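Local coordinates for protein putative sugar ABC transporter (Yersinia enterocolitica subsp. enterocolitica 8081, PDB 5ULB) that binds a methylseleno analogue of methylthioribose and probably delivers methylthioribose to an ABC transporter for uptake, at residues 21-26 with 77-82; 25-30 with 62-67; 103-108 with 115-120. All coordinates share one frame; numbering follows the deposited sequence.

Overall arrangement
All three contacts belong to one lobe of the binding protein and reach the same sheet. Interactions 1 and 3 join different pairs of parallel strands and are coupled where strand 78-82 borders strand 102-106, with L81 O 2.8 Å from F106 N. Interactions 1 and 2 share I25 and R26; in interaction 2, I25 and N27 meet helix 61-73, and S82 O is 2.9 Å from N27 N. The centre of interaction 1 is about 11 Å from those of the other two, which are about 16 Å apart. The C-terminal strand ends lead to the sugar pocket: L28 and D107 line it for both anomers, F106 for the beta form.

Interaction 1 (21-26 with 77-82); sequences KIAVIR and DGIILS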
ATOM      1  N   LYS A  21     -14.999 -12.656  13.853  1.00 11.78           N
ATOM      2  CA  LYS A  21     -14.092 -13.193  12.839  1.00 11.66           C
ATOM      3  C   LYS A  21     -14.065 -12.286  11.621  1.00 10.51           C
ATOM      4  O   LYS A  21     -15.152 -11.936  11.083  1.00 11.31           O
ATOM      5  CB  LYS A  21     -14.495 -14.623  12.475  1.00 16.81           C
ATOM      6  CG  LYS A  21     -14.627 -15.505  13.685  1.00 20.99           C
ATOM      7  CD  LYS A  21     -15.273 -16.848  13.512  1.00 27.18           C
ATOM      8  CE  LYS A  21     -15.297 -17.507  14.903  1.00 37.95           C
ATOM      9  NZ  LYS A  21     -16.341 -16.977  15.848  1.00 34.82           N
ATOM     10  N   ILE A  22     -12.861 -11.939  11.174  1.00 10.96           N
ATOM     11  CA  ILE A  22     -12.634 -11.066  10.050  1.00 10.52           C
ATOM     12  C   ILE A  22     -11.813 -11.814   8.977  1.00 10.23           C
ATOM     13  O   ILE A  22     -10.807 -12.455   9.326  1.00 12.67           O
ATOM     14  CB  ILE A  22     -11.843  -9.802  10.470  1.00 11.04           C
ATOM     15  CG1 ILE A  22     -12.487  -9.140  11.676  1.00 12.74           C
ATOM     16  CG2 ILE A  22     -11.676  -8.839   9.316  1.00 12.44           C
ATOM     17  CD1 ILE A  22     -13.865  -8.629  11.582  1.00 14.10           C
ATOM     18  N   ALA A  23     -12.242 -11.704   7.743  1.00 10.10           N
ATOM     19  CA  ALA A  23     -11.458 -12.251   6.602  1.00  9.72           C
ATOM     20  C   ALA A  23     -10.823 -11.055   5.866  1.00 10.66           C
ATOM     21  O   ALA A  23     -11.551 -10.088   5.528  1.00 11.73           O
ATOM     22  CB  ALA A  23     -12.318 -13.069   5.704  1.00 12.01           C
ATOM     23  N   VAL A  24      -9.554 -11.161   5.559  1.00  9.63           N
ATOM     24  CA  VAL A  24      -8.871 -10.172   4.727  1.00  9.51           C
ATOM     25  C   VAL A  24      -8.418 -10.839   3.439  1.00 10.13           C
ATOM     26  O   VAL A  24      -7.700 -11.885   3.509  1.00 11.69           O
ATOM     27  CB  VAL A  24      -7.669  -9.595   5.485  1.00 12.58           C
ATOM     28  CG1 VAL A  24      -6.943  -8.542   4.678  1.00 13.47           C
ATOM     29  CG2 VAL A  24      -8.082  -9.129   6.859  1.00 16.81           C
ATOM     30  N   ILE A  25      -8.808 -10.349   2.291  1.00 10.43           N
ATOM     31  CA  ILE A  25      -8.442 -10.919   0.990  1.00  9.50           C
ATOM     32  C   ILE A  25      -7.747  -9.792   0.244  1.00  8.23           C
ATOM     33  O   ILE A  25      -8.359  -8.749  -0.045  1.00  9.74           O
ATOM     34  CB  ILE A  25      -9.631 -11.493   0.245  1.00 10.92           C
ATOM     35  CG1 ILE A  25     -10.457 -12.476   1.067  1.00 13.08           C
ATOM     36  CG2 ILE A  25      -9.060 -12.206  -1.007  1.00 11.58           C
ATOM     37  CD1 ILE A  25     -11.581 -11.898   1.844  1.00 13.68           C
ATOM     38  N   ARG A  26      -6.504 -10.049  -0.153  1.00  9.04           N
ATOM     39  CA  ARG A  26      -5.671  -9.060  -0.838  1.00  8.40           C
ATOM     40  C   ARG A  26      -5.241  -9.669  -2.178  1.00 10.15           C
ATOM     41  O   ARG A  26      -4.730 -10.803  -2.253  1.00  9.69           O
ATOM     42  CB  ARG A  26      -4.533  -8.550  -0.003  1.00  9.27           C
ATOM     43  CG  ARG A  26      -3.569  -7.596  -0.678  1.00  9.83           C
ATOM     44  CD  ARG A  26      -2.853  -6.741   0.343  1.00 10.30           C
ATOM     45  NE  ARG A  26      -1.738  -6.055  -0.249  1.00 11.20           N
ATOM     46  CZ  ARG A  26      -1.383  -4.779  -0.009  1.00 10.51           C
ATOM     47  NH1 ARG A  26      -2.240  -3.873   0.498  1.00 11.62           N
ATOM     48  NH2 ARG A  26      -0.255  -4.363  -0.508  1.00 11.86           N
ATOM     49  N   ASP A  77     -17.843 -12.178  10.236  1.00 11.65           N
ATOM     50  CA  ASP A  77     -18.505 -10.973  10.718  1.00 11.68           C
ATOM     51  C   ASP A  77     -18.082  -9.731   9.921  1.00 11.57           C
ATOM     52  O   ASP A  77     -18.908  -8.809   9.773  1.00 12.94           O
ATOM     53  CB  ASP A  77     -18.114 -10.784  12.159  1.00 12.12           C
ATOM     54  CG  ASP A  77     -18.667 -11.900  13.033  1.00 15.28           C
ATOM     55  OD1 ASP A  77     -19.902 -12.065  13.172  1.00 20.23           O
ATOM     56  OD2 ASP A  77     -17.817 -12.726  13.472  1.00 15.83           O
ATOM     57  N   GLY A  78     -16.881  -9.732   9.399  1.00 11.07           N
ATOM     58  CA  GLY A  78     -16.434  -8.650   8.565  1.00 10.77           C
ATOM     59  C   GLY A  78     -15.456  -9.092   7.562  1.00 10.77           C
ATOM     60  O   GLY A  78     -14.795 -10.181   7.738  1.00 10.62           O
ATOM     61  N   ILE A  79     -15.307  -8.342   6.472  1.00  9.85           N
ATOM     62  CA  ILE A  79     -14.393  -8.605   5.381  1.00 10.07           C
ATOM     63  C   ILE A  79     -13.648  -7.333   5.039  1.00  9.74           C
ATOM     64  O   ILE A  79     -14.269  -6.257   4.994  1.00 11.64           O
ATOM     65  CB  ILE A  79     -15.121  -9.186   4.170  1.00 10.09           C
ATOM     66  CG1 ILE A  79     -15.635 -10.609   4.432  1.00 11.49           C
ATOM     67  CG2 ILE A  79     -14.224  -9.174   2.913  1.00 11.33           C
ATOM     68  CD1 ILE A  79     -16.502 -11.244   3.398  1.00 14.37           C
ATOM     69  N   ILE A  80     -12.377  -7.457   4.808  1.00  9.14           N
ATOM     70  CA  ILE A  80     -11.540  -6.391   4.229  1.00  9.67           C
ATOM     71  C   ILE A  80     -11.032  -6.866   2.917  1.00  9.46           C
ATOM     72  O   ILE A  80     -10.424  -7.940   2.845  1.00 10.26           O
ATOM     73  CB  ILE A  80     -10.386  -5.990   5.184  1.00  9.77           C
ATOM     74  CG1 ILE A  80     -10.950  -5.392   6.491  1.00 10.84           C
ATOM     75  CG2 ILE A  80      -9.428  -4.978   4.535  1.00 10.16           C
ATOM     76  CD1 ILE A  80      -9.904  -5.341   7.594  1.00 12.76           C
ATOM     77  N   LEU A  81     -11.203  -6.062   1.816  1.00  9.16           N
ATOM     78  CA  LEU A  81     -10.589  -6.331   0.544  1.00  9.20           C
ATOM     79  C   LEU A  81      -9.488  -5.366   0.257  1.00  8.80           C
ATOM     80  O   LEU A  81      -9.578  -4.195   0.628  1.00 10.65           O
ATOM     81  CB  LEU A  81     -11.596  -6.264  -0.585  1.00 10.21           C
ATOM     82  CG  LEU A  81     -12.894  -7.096  -0.493  1.00 10.89           C
ATOM     83  CD1 LEU A  81     -13.693  -7.003  -1.743  1.00 13.39           C
ATOM     84  CD2 LEU A  81     -12.511  -8.538  -0.123  1.00 12.25           C
ATOM     85  N   SER A  82      -8.473  -5.822  -0.496  1.00  8.22           N
ATOM     86  CA  SER A  82      -7.391  -4.953  -0.914  1.00  8.15           C
ATOM     87  C   SER A  82      -7.019  -5.283  -2.350  1.00  9.68           C
ATOM     88  O   SER A  82      -6.815  -6.468  -2.683  1.00  9.75           O
ATOM     89  CB  SER A  82      -6.237  -5.136   0.047  1.00  9.42           C
ATOM     90  OG  SER A  82      -5.140  -4.272  -0.148  1.00 11.49           O
TER
HETATM   91  O   HOH W   1     -18.575 -15.286  13.947  1.00 34.23           O
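K21 O accepts hydrogen bonds from two successive backbone amides, D77 N just before the partner strand at 2.8 Å and G78 N at its start at 3.3 Å, both donors lying in the carbonyl plane. The D77 carboxylate closes the same corner: with CG swung beside the backbone N (chi1 -66°), D77 OD2 takes K21 N at 2.8 Å on its anti lone pair, in a nearly straight bond (166°). Aspartate suits the spot because its short side chain can serve an amide just before the regular ladder begins.

Beyond this corner the segments pair as parallel strands, A23 N bonding to G78 O, I80 N to A23 O, I25 N to I80 O and S82 N to I25 O. Such strands between helices form the core of a Rossmann-like periplasmic-binding lobe, and the branched I22, V24, I25, I79 and I80 suit their buried setting. G78, lacking a side chain, lets I22 CD1 settle 4.0 Å from G78 CA. On the other face, the I25 side chain crosses that of I79, CD1 3.9 Å from I79 CG2, and lies side by side with L81.

At the far end the extended R26 chain passes over S82 CB, and R26 NH1 reaches S82 OG at 3.0 Å, the hydroxyl tilted 33° from the guanidinium plane. N33 and T34 bond its other nitrogens, so the group's rotation is fixed close to the bound sugar.

Strand 51-56 bonds along the opposite edge of 21-26; helix 61-73 packs on A23, I25 and L81, whereas helices 32-48 and 262-278 meet the face carrying V24, I22 and I80.

Interaction 2 (25-30 with 62-67); sequences IRNLGS and ARFQDF
I25 and N27 close on the ring of F64 from two directions, and this is where the contact is tight. The I25 and F64 side chains cross obliquely, I25 CG2 lying 3.6 Å from F64 CD1, and the carbonyl oxygen I25 O is 3.5 Å from F64 CE1. From the loop side, N27 CB comes within 3.5 Å of F64 CD1. The N27 side chain as a whole runs about at right angles to that of F64, its amide plane turned 45° from the ring, so neither stacks on the other. With CG anti to the backbone N (chi1 -178°), F64 projects from the helix straight into the place where the strand gives way to loop; a flat, apolar ring suits a wedge between a branched aliphatic chain and a polar backbone turn.

No hydrogen bond joins the two segments. Helix 61-73 is the connection of a beta-alpha-beta crossover, leading from strand 51-56 to strand 78-82 across strand 21-26, as expected of the Rossmann-like lobes of periplasmic sugar-binding proteins. The loop beyond the strand carries L28, which touches the bound sugar.

The polar end of N27 is satisfied elsewhere: S57 OG bonds to N27 OD1, whereas N27 ND2 bonds to D61 OD1 and Q83 O. Asparagine suits the position because its CB can pack against F64 CD1 while its amide joins the 57-61 connection leading into the helix to Q83, just past strand 78-82; these bonds fix the amide's rotation.

One helical turn on from F64, the fit is looser. F67 offers I25 only its CB, 3.8 Å from I25 CG2, while its ring leads off to meet that of F55, and F67 as a residue is partly exposed.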
ATOM      1  N   ILE A  25      -8.808 -10.349   2.291  1.00 10.43           N
ATOM      2  CA  ILE A  25      -8.442 -10.919   0.990  1.00  9.50           C
ATOM      3  C   ILE A  25      -7.747  -9.792   0.244  1.00  8.23           C
ATOM      4  O   ILE A  25      -8.359  -8.749  -0.045  1.00  9.74           O
ATOM      5  CB  ILE A  25      -9.631 -11.493   0.245  1.00 10.92           C
ATOM      6  CG1 ILE A  25     -10.457 -12.476   1.067  1.00 13.08           C
ATOM      7  CG2 ILE A  25      -9.060 -12.206  -1.007  1.00 11.58           C
ATOM      8  CD1 ILE A  25     -11.581 -11.898   1.844  1.00 13.68           C
ATOM      9  N   ARG A  26      -6.504 -10.049  -0.153  1.00  9.04           N
ATOM     10  CA  ARG A  26      -5.671  -9.060  -0.838  1.00  8.40           C
ATOM     11  C   ARG A  26      -5.241  -9.669  -2.178  1.00 10.15           C
ATOM     12  O   ARG A  26      -4.730 -10.803  -2.253  1.00  9.69           O
ATOM     13  CB  ARG A  26      -4.533  -8.550  -0.003  1.00  9.27           C
ATOM     14  CG  ARG A  26      -3.569  -7.596  -0.678  1.00  9.83           C
ATOM     15  CD  ARG A  26      -2.853  -6.741   0.343  1.00 10.30           C
ATOM     16  NE  ARG A  26      -1.738  -6.055  -0.249  1.00 11.20           N
ATOM     17  CZ  ARG A  26      -1.383  -4.779  -0.009  1.00 10.51           C
ATOM     18  NH1 ARG A  26      -2.240  -3.873   0.498  1.00 11.62           N
ATOM     19  NH2 ARG A  26      -0.255  -4.363  -0.508  1.00 11.86           N
ATOM     20  N   ASN A  27      -5.378  -8.886  -3.276  1.00  9.98           N
ATOM     21  CA  ASN A  27      -5.134  -9.352  -4.618  1.00  9.83           C
ATOM     22  C   ASN A  27      -3.699  -9.224  -5.096  1.00 10.35           C
ATOM     23  O   ASN A  27      -3.467  -8.734  -6.206  1.00 10.99           O
ATOM     24  CB  ASN A  27      -6.096  -8.631  -5.568  1.00 11.00           C
ATOM     25  CG  ASN A  27      -6.259  -9.268  -6.902  1.00 12.37           C
ATOM     26  OD1 ASN A  27      -6.093 -10.483  -7.086  1.00 12.64           O
ATOM     27  ND2 ASN A  27      -6.731  -8.459  -7.876  1.00 14.59           N
ATOM     28  N   LEU A  28      -2.742  -9.601  -4.226  1.00 10.74           N
ATOM     29  CA  LEU A  28      -1.343  -9.539  -4.507  1.00  9.96           C
ATOM     30  C   LEU A  28      -0.669 -10.763  -3.929  1.00 10.23           C
ATOM     31  O   LEU A  28      -1.340 -11.611  -3.303  1.00 11.24           O
ATOM     32  CB  LEU A  28      -0.695  -8.217  -4.003  1.00 10.04           C
ATOM     33  CG  LEU A  28      -1.193  -6.926  -4.664  1.00 10.82           C
ATOM     34  CD1 LEU A  28      -0.587  -5.761  -3.943  1.00 11.24           C
ATOM     35  CD2 LEU A  28      -0.749  -6.900  -6.113  1.00 12.55           C
ATOM     36  N   GLY A  29       0.632 -10.884  -4.140  1.00 10.44           N
ATOM     37  CA  GLY A  29       1.470 -11.851  -3.466  1.00 10.76           C
ATOM     38  C   GLY A  29       2.139 -11.291  -2.241  1.00 10.98           C
ATOM     39  O   GLY A  29       1.679 -10.306  -1.651  1.00 12.55           O
ATOM     40  N   SER A  30       3.247 -11.901  -1.824  1.00 11.15           N
ATOM     41  CA  SER A  30       3.914 -11.560  -0.579  1.00 11.44           C
ATOM     42  C   SER A  30       5.018 -10.535  -0.722  1.00 10.77           C
ATOM     43  O   SER A  30       6.090 -10.687  -0.116  1.00 13.14           O
ATOM     44  CB  SER A  30       4.350 -12.839   0.133  1.00 12.87           C
ATOM     45  OG  SER A  30       5.210 -13.595  -0.717  1.00 16.47           O
ATOM     46  N   ALA A  62      -9.173 -14.667 -10.385  1.00 16.61           N
ATOM     47  CA  ALA A  62     -10.051 -15.802 -10.129  1.00 15.84           C
ATOM     48  C   ALA A  62      -9.922 -16.329  -8.748  1.00 15.92           C
ATOM     49  O   ALA A  62     -10.955 -16.592  -8.064  1.00 16.42           O
ATOM     50  CB  ALA A  62      -9.858 -16.875 -11.119  1.00 18.25           C
ATOM     51  N   ARG A  63      -8.696 -16.439  -8.291  1.00 15.69           N
ATOM     52  CA  ARG A  63      -8.417 -16.941  -6.925  1.00 15.54           C
ATOM     53  C   ARG A  63      -8.916 -15.892  -5.921  1.00 13.86           C
ATOM     54  O   ARG A  63      -9.511 -16.252  -4.878  1.00 14.00           O
ATOM     55  CB  ARG A  63      -6.953 -17.217  -6.752  1.00 17.69           C
ATOM     56  CG  ARG A  63      -6.469 -18.387  -7.648  1.00 30.75           C
ATOM     57  CD  ARG A  63      -5.033 -18.865  -7.486  1.00 43.71           C
ATOM     58  NE  ARG A  63      -4.918 -19.636  -6.255  1.00 46.78           N
ATOM     59  CZ  ARG A  63      -4.450 -19.178  -5.121  1.00 51.27           C
ATOM     60  NH1 ARG A  63      -4.436 -20.037  -4.085  1.00 54.81           N
ATOM     61  NH2 ARG A  63      -4.007 -17.918  -5.021  1.00 64.13           N
ATOM     62  N   PHE A  64      -8.763 -14.583  -6.197  1.00 12.37           N
ATOM     63  CA  PHE A  64      -9.284 -13.509  -5.363  1.00 12.58           C
ATOM     64  C   PHE A  64     -10.787 -13.681  -5.161  1.00 11.45           C
ATOM     65  O   PHE A  64     -11.301 -13.712  -4.027  1.00 12.46           O
ATOM     66  CB  PHE A  64      -8.980 -12.179  -5.994  1.00 12.55           C
ATOM     67  CG  PHE A  64      -9.461 -10.997  -5.142  1.00 11.10           C
ATOM     68  CD1 PHE A  64      -8.652 -10.516  -4.120  1.00 11.97           C
ATOM     69  CD2 PHE A  64     -10.625 -10.395  -5.388  1.00 12.09           C
ATOM     70  CE1 PHE A  64      -9.068  -9.428  -3.421  1.00 13.09           C
ATOM     71  CE2 PHE A  64     -11.058  -9.315  -4.638  1.00 13.82           C
ATOM     72  CZ  PHE A  64     -10.296  -8.870  -3.660  1.00 11.96           C
ATOM     73  N   GLN A  65     -11.543 -13.801  -6.266  1.00 12.21           N
ATOM     74  CA  GLN A  65     -12.926 -14.026  -6.209  1.00 13.84           C
ATOM     75  C   GLN A  65     -13.374 -15.259  -5.454  1.00 13.56           C
ATOM     76  O   GLN A  65     -14.333 -15.192  -4.638  1.00 15.00           O
ATOM     77  CB  GLN A  65     -13.574 -13.963  -7.591  1.00 16.65           C
ATOM     78  CG  GLN A  65     -13.447 -12.619  -8.326  1.00 16.88           C
ATOM     79  CD  GLN A  65     -13.881 -12.722  -9.707  1.00 18.12           C
ATOM     80  OE1 GLN A  65     -15.085 -12.667 -10.049  1.00 23.58           O
ATOM     81  NE2 GLN A  65     -12.875 -12.849 -10.601  1.00 23.22           N
ATOM     82  N   ASP A  66     -12.644 -16.349  -5.704  1.00 13.72           N
ATOM     83  CA  ASP A  66     -12.995 -17.574  -4.932  1.00 16.52           C
ATOM     84  C   ASP A  66     -12.808 -17.353  -3.393  1.00 13.95           C
ATOM     85  O   ASP A  66     -13.661 -17.765  -2.606  1.00 14.69           O
ATOM     86  CB  ASP A  66     -12.090 -18.715  -5.400  1.00 16.68           C
ATOM     87  CG  ASP A  66     -12.394 -19.198  -6.789  1.00 24.61           C
ATOM     88  OD1 ASP A  66     -13.496 -18.911  -7.355  1.00 28.02           O
ATOM     89  OD2 ASP A  66     -11.483 -19.961  -7.254  1.00 28.90           O
ATOM     90  N   PHE A  67     -11.711 -16.690  -2.997  1.00 12.11           N
ATOM     91  CA  PHE A  67     -11.493 -16.400  -1.600  1.00 13.46           C
ATOM     92  C   PHE A  67     -12.596 -15.551  -1.012  1.00 11.79           C
ATOM     93  O   PHE A  67     -13.058 -15.770   0.111  1.00 13.20           O
ATOM     94  CB  PHE A  67     -10.147 -15.832  -1.286  1.00 12.96           C
ATOM     95  CG  PHE A  67      -8.992 -16.769  -1.407  1.00 13.75           C
ATOM     96  CD1 PHE A  67      -8.977 -17.968  -0.824  1.00 16.91           C
ATOM     97  CD2 PHE A  67      -7.812 -16.304  -1.986  1.00 16.08           C
ATOM     98  CE1 PHE A  67      -7.851 -18.776  -0.854  1.00 21.16           C
ATOM     99  CE2 PHE A  67      -6.665 -17.097  -1.970  1.00 19.16           C
ATOM    100  CZ  PHE A  67      -6.705 -18.349  -1.426  1.00 19.54           C
TER

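Interaction 3 (103-108 with 115-120); sequences VSVFDT and PGLTVT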
ATOM      1  N   VAL A 103     -17.927  -4.321   5.960  1.00 10.69           N
ATOM      2  CA  VAL A 103     -16.906  -4.354   4.951  1.00 10.61           C
ATOM      3  C   VAL A 103     -16.216  -2.996   4.804  1.00 10.68           C
ATOM      4  O   VAL A 103     -16.913  -1.951   4.744  1.00 11.91           O
ATOM      5  CB  VAL A 103     -17.420  -4.898   3.606  1.00 12.93           C
ATOM      6  CG1 VAL A 103     -18.703  -4.180   3.159  1.00 13.59           C
ATOM      7  CG2 VAL A 103     -16.362  -4.951   2.527  1.00 13.38           C
ATOM      8  N   SER A 104     -14.892  -3.039   4.688  1.00 10.60           N
ATOM      9  CA  SER A 104     -14.109  -1.904   4.273  1.00  9.98           C
ATOM     10  C   SER A 104     -13.173  -2.413   3.158  1.00 10.13           C
ATOM     11  O   SER A 104     -12.715  -3.569   3.209  1.00 11.96           O
ATOM     12  CB  SER A 104     -13.304  -1.317   5.431  1.00 11.92           C
ATOM     13  OG  SER A 104     -12.603  -0.162   5.105  1.00 14.19           O
ATOM     14  N   VAL A 105     -12.830  -1.545   2.178  1.00  9.28           N
ATOM     15  CA  VAL A 105     -11.988  -1.907   1.140  1.00  9.50           C
ATOM     16  C   VAL A 105     -10.866  -0.891   0.985  1.00 10.02           C
ATOM     17  O   VAL A 105     -10.991   0.267   1.358  1.00 11.78           O
ATOM     18  CB  VAL A 105     -12.681  -2.173  -0.193  1.00 11.00           C
ATOM     19  CG1 VAL A 105     -13.783  -3.266  -0.022  1.00 11.61           C
ATOM     20  CG2 VAL A 105     -13.260  -0.915  -0.807  1.00 12.91           C
ATOM     21  N   PHE A 106      -9.732  -1.385   0.462  1.00  9.46           N
ATOM     22  CA  PHE A 106      -8.536  -0.574   0.220  1.00  7.92           C
ATOM     23  C   PHE A 106      -8.090  -0.770  -1.221  1.00  9.59           C
ATOM     24  O   PHE A 106      -7.987  -1.916  -1.682  1.00 10.28           O
ATOM     25  CB  PHE A 106      -7.427  -0.939   1.163  1.00  9.86           C
ATOM     26  CG  PHE A 106      -6.138  -0.199   0.900  1.00  9.84           C
ATOM     27  CD1 PHE A 106      -6.047   1.203   1.046  1.00  9.81           C
ATOM     28  CD2 PHE A 106      -5.063  -0.852   0.446  1.00 10.80           C
ATOM     29  CE1 PHE A 106      -4.885   1.836   0.698  1.00 10.43           C
ATOM     30  CE2 PHE A 106      -3.899  -0.175   0.123  1.00 11.19           C
ATOM     31  CZ  PHE A 106      -3.800   1.183   0.170  1.00 11.22           C
ATOM     32  N   ASP A 107      -7.851   0.296  -1.968  1.00 10.04           N
ATOM     33  CA  ASP A 107      -7.366   0.221  -3.342  1.00  9.49           C
ATOM     34  C   ASP A 107      -8.187  -0.720  -4.197  1.00 11.24           C
ATOM     35  O   ASP A 107      -7.598  -1.418  -5.053  1.00 12.41           O
ATOM     36  CB  ASP A 107      -5.877  -0.220  -3.337  1.00 11.21           C
ATOM     37  CG  ASP A 107      -4.927   0.929  -3.169  1.00 14.89           C
ATOM     38  OD1 ASP A 107      -5.338   2.119  -3.151  1.00 16.23           O
ATOM     39  OD2 ASP A 107      -3.671   0.588  -3.100  1.00 18.95           O
ATOM     40  N   THR A 108      -9.483  -0.630  -4.039  1.00 10.85           N
ATOM     41  CA  THR A 108     -10.408  -1.527  -4.713  1.00 10.49           C
ATOM     42  C   THR A 108     -11.328  -0.748  -5.624  1.00 12.09           C
ATOM     43  O   THR A 108     -11.757   0.349  -5.290  1.00 16.08           O
ATOM     44  CB  THR A 108     -11.170  -2.386  -3.653  1.00 10.72           C
ATOM     45  OG1 THR A 108     -10.208  -3.232  -3.011  1.00 10.82           O
ATOM     46  CG2 THR A 108     -12.276  -3.240  -4.223  1.00 11.58           C
ATOM     47  N   PRO A 115     -24.199   1.509   0.141  1.00 22.52           N
ATOM     48  CA  PRO A 115     -24.435   1.941   1.529  1.00 24.37           C
ATOM     49  C   PRO A 115     -23.786   0.923   2.516  1.00 19.38           C
ATOM     50  O   PRO A 115     -23.923  -0.246   2.351  1.00 26.00           O
ATOM     51  CB  PRO A 115     -25.953   1.959   1.660  1.00 32.38           C
ATOM     52  CG  PRO A 115     -26.449   2.122   0.216  1.00 40.15           C
ATOM     53  CD  PRO A 115     -25.424   1.464  -0.685  1.00 27.58           C
ATOM     54  N   GLY A 116     -23.092   1.441   3.539  1.00 18.51           N
ATOM     55  CA  GLY A 116     -22.377   0.626   4.463  1.00 17.84           C
ATOM     56  C   GLY A 116     -20.951   0.349   4.211  1.00 13.27           C
ATOM     57  O   GLY A 116     -20.216  -0.042   5.156  1.00 15.68           O
ATOM     58  N   LEU A 117     -20.502   0.634   2.985  1.00 13.43           N
ATOM     59  CA  LEU A 117     -19.094   0.439   2.600  1.00 13.48           C
ATOM     60  C   LEU A 117     -18.291   1.695   2.974  1.00 11.84           C
ATOM     61  O   LEU A 117     -18.765   2.798   2.762  1.00 15.84           O
ATOM     62  CB  LEU A 117     -19.053   0.206   1.083  1.00 12.93           C
ATOM     63  CG  LEU A 117     -17.643   0.009   0.548  1.00 14.36           C
ATOM     64  CD1 LEU A 117     -16.947  -1.217   1.113  1.00 12.94           C
ATOM     65  CD2 LEU A 117     -17.712  -0.053  -0.953  1.00 14.48           C
ATOM     66  N   THR A 118     -17.076   1.468   3.474  1.00 11.04           N
ATOM     67  CA  THR A 118     -16.076   2.493   3.361  1.00 10.54           C
ATOM     68  C   THR A 118     -15.053   2.105   2.319  1.00 10.59           C
ATOM     69  O   THR A 118     -14.488   0.998   2.397  1.00 11.57           O
ATOM     70  CB  THR A 118     -15.354   2.787   4.714  1.00 11.34           C
ATOM     71  OG1 THR A 118     -16.293   3.073   5.726  1.00 12.64           O
ATOM     72  CG2 THR A 118     -14.321   3.888   4.597  1.00 12.81           C
ATOM     73  N   VAL A 119     -14.697   3.037   1.395  1.00 10.54           N
ATOM     74  CA  VAL A 119     -13.637   2.860   0.469  0.57 10.10           C
ATOM     75  C   VAL A 119     -12.436   3.652   0.927  1.00 10.60           C
ATOM     76  O   VAL A 119     -12.558   4.842   1.264  1.00 14.15           O
ATOM     77  CB  VAL A 119     -14.024   3.203  -0.970  0.57 12.53           C
ATOM     78  CG1 VAL A 119     -15.211   2.363  -1.457  0.57 14.47           C
ATOM     79  CG2 VAL A 119     -14.307   4.665  -1.145  0.57 13.83           C
ATOM     80  N   THR A 120     -11.274   3.023   0.990  1.00 11.19           N
ATOM     81  CA  THR A 120     -10.092   3.666   1.421  1.00 10.41           C
ATOM     82  C   THR A 120      -9.012   3.611   0.369  1.00 10.44           C
ATOM     83  O   THR A 120      -8.975   2.693  -0.457  1.00 10.54           O
ATOM     84  CB  THR A 120      -9.564   3.140   2.765  1.00 10.92           C
ATOM     85  OG1 THR A 120      -8.920   1.870   2.646  1.00 11.55           O
ATOM     86  CG2 THR A 120     -10.641   3.027   3.884  1.00 12.17           C
TER
HETATM   87  O   HOH W   2     -20.445  -2.594   6.134  1.00 16.33           O
HETATM   88  O   HOH W   3     -10.820   1.247  -2.196  1.00 15.25           O
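T120 and F106 cross at about a right angle, with T120 OG1 in the plane of the phenyl ring at its edge, 3.4 Å from F106 CD1. The hydroxyl sits between the backbone N and the carbonyl carbon of its own residue (chi1 76°), the crowded position, and from there donates to V105 O at 2.9 Å. T120 N bonds the same oxygen at 2.8 Å, reaching it from the opposite face of the carbonyl plane. Threonine suits this place because its side chain and backbone together grip one acceptor; N269 is a further partner of the hydroxyl.

The ladder of this parallel pair is completed by V105 N to T118 O, nearly along the C=O axis, and by D107 N to T120 O. Across the sheet from F106 the contacts are aliphatic. L117 reaches both valines with CD1, 3.9 Å from V105 CG1; its side chain crosses that of V103 obliquely and that of V105 at about a right angle. Branched residues fill this face, with helix 89-98 packing on V103 and L117. At the N-terminal end a water links V103 N to G116 O. G116 has a positive phi (93°), where a CB would be jammed against the preceding carbonyl oxygen.

As the strand ends, D107 folds back so that its CG lies 3.5 Å above one face of the F106 ring, toward the rim. This carboxylate and the ring both line the pocket of the beta sugar. D107 OD1 makes a salt bridge with R158, and Q83 bonds weakly to D107 OD2, the oxygen that approaches the sugar's O1.

V105 O has two donors while V103 O is buried without a partner, so hydrogen bonding is richer near the pocket; the doubly held carbonyl may help to fix the chain leading to D107.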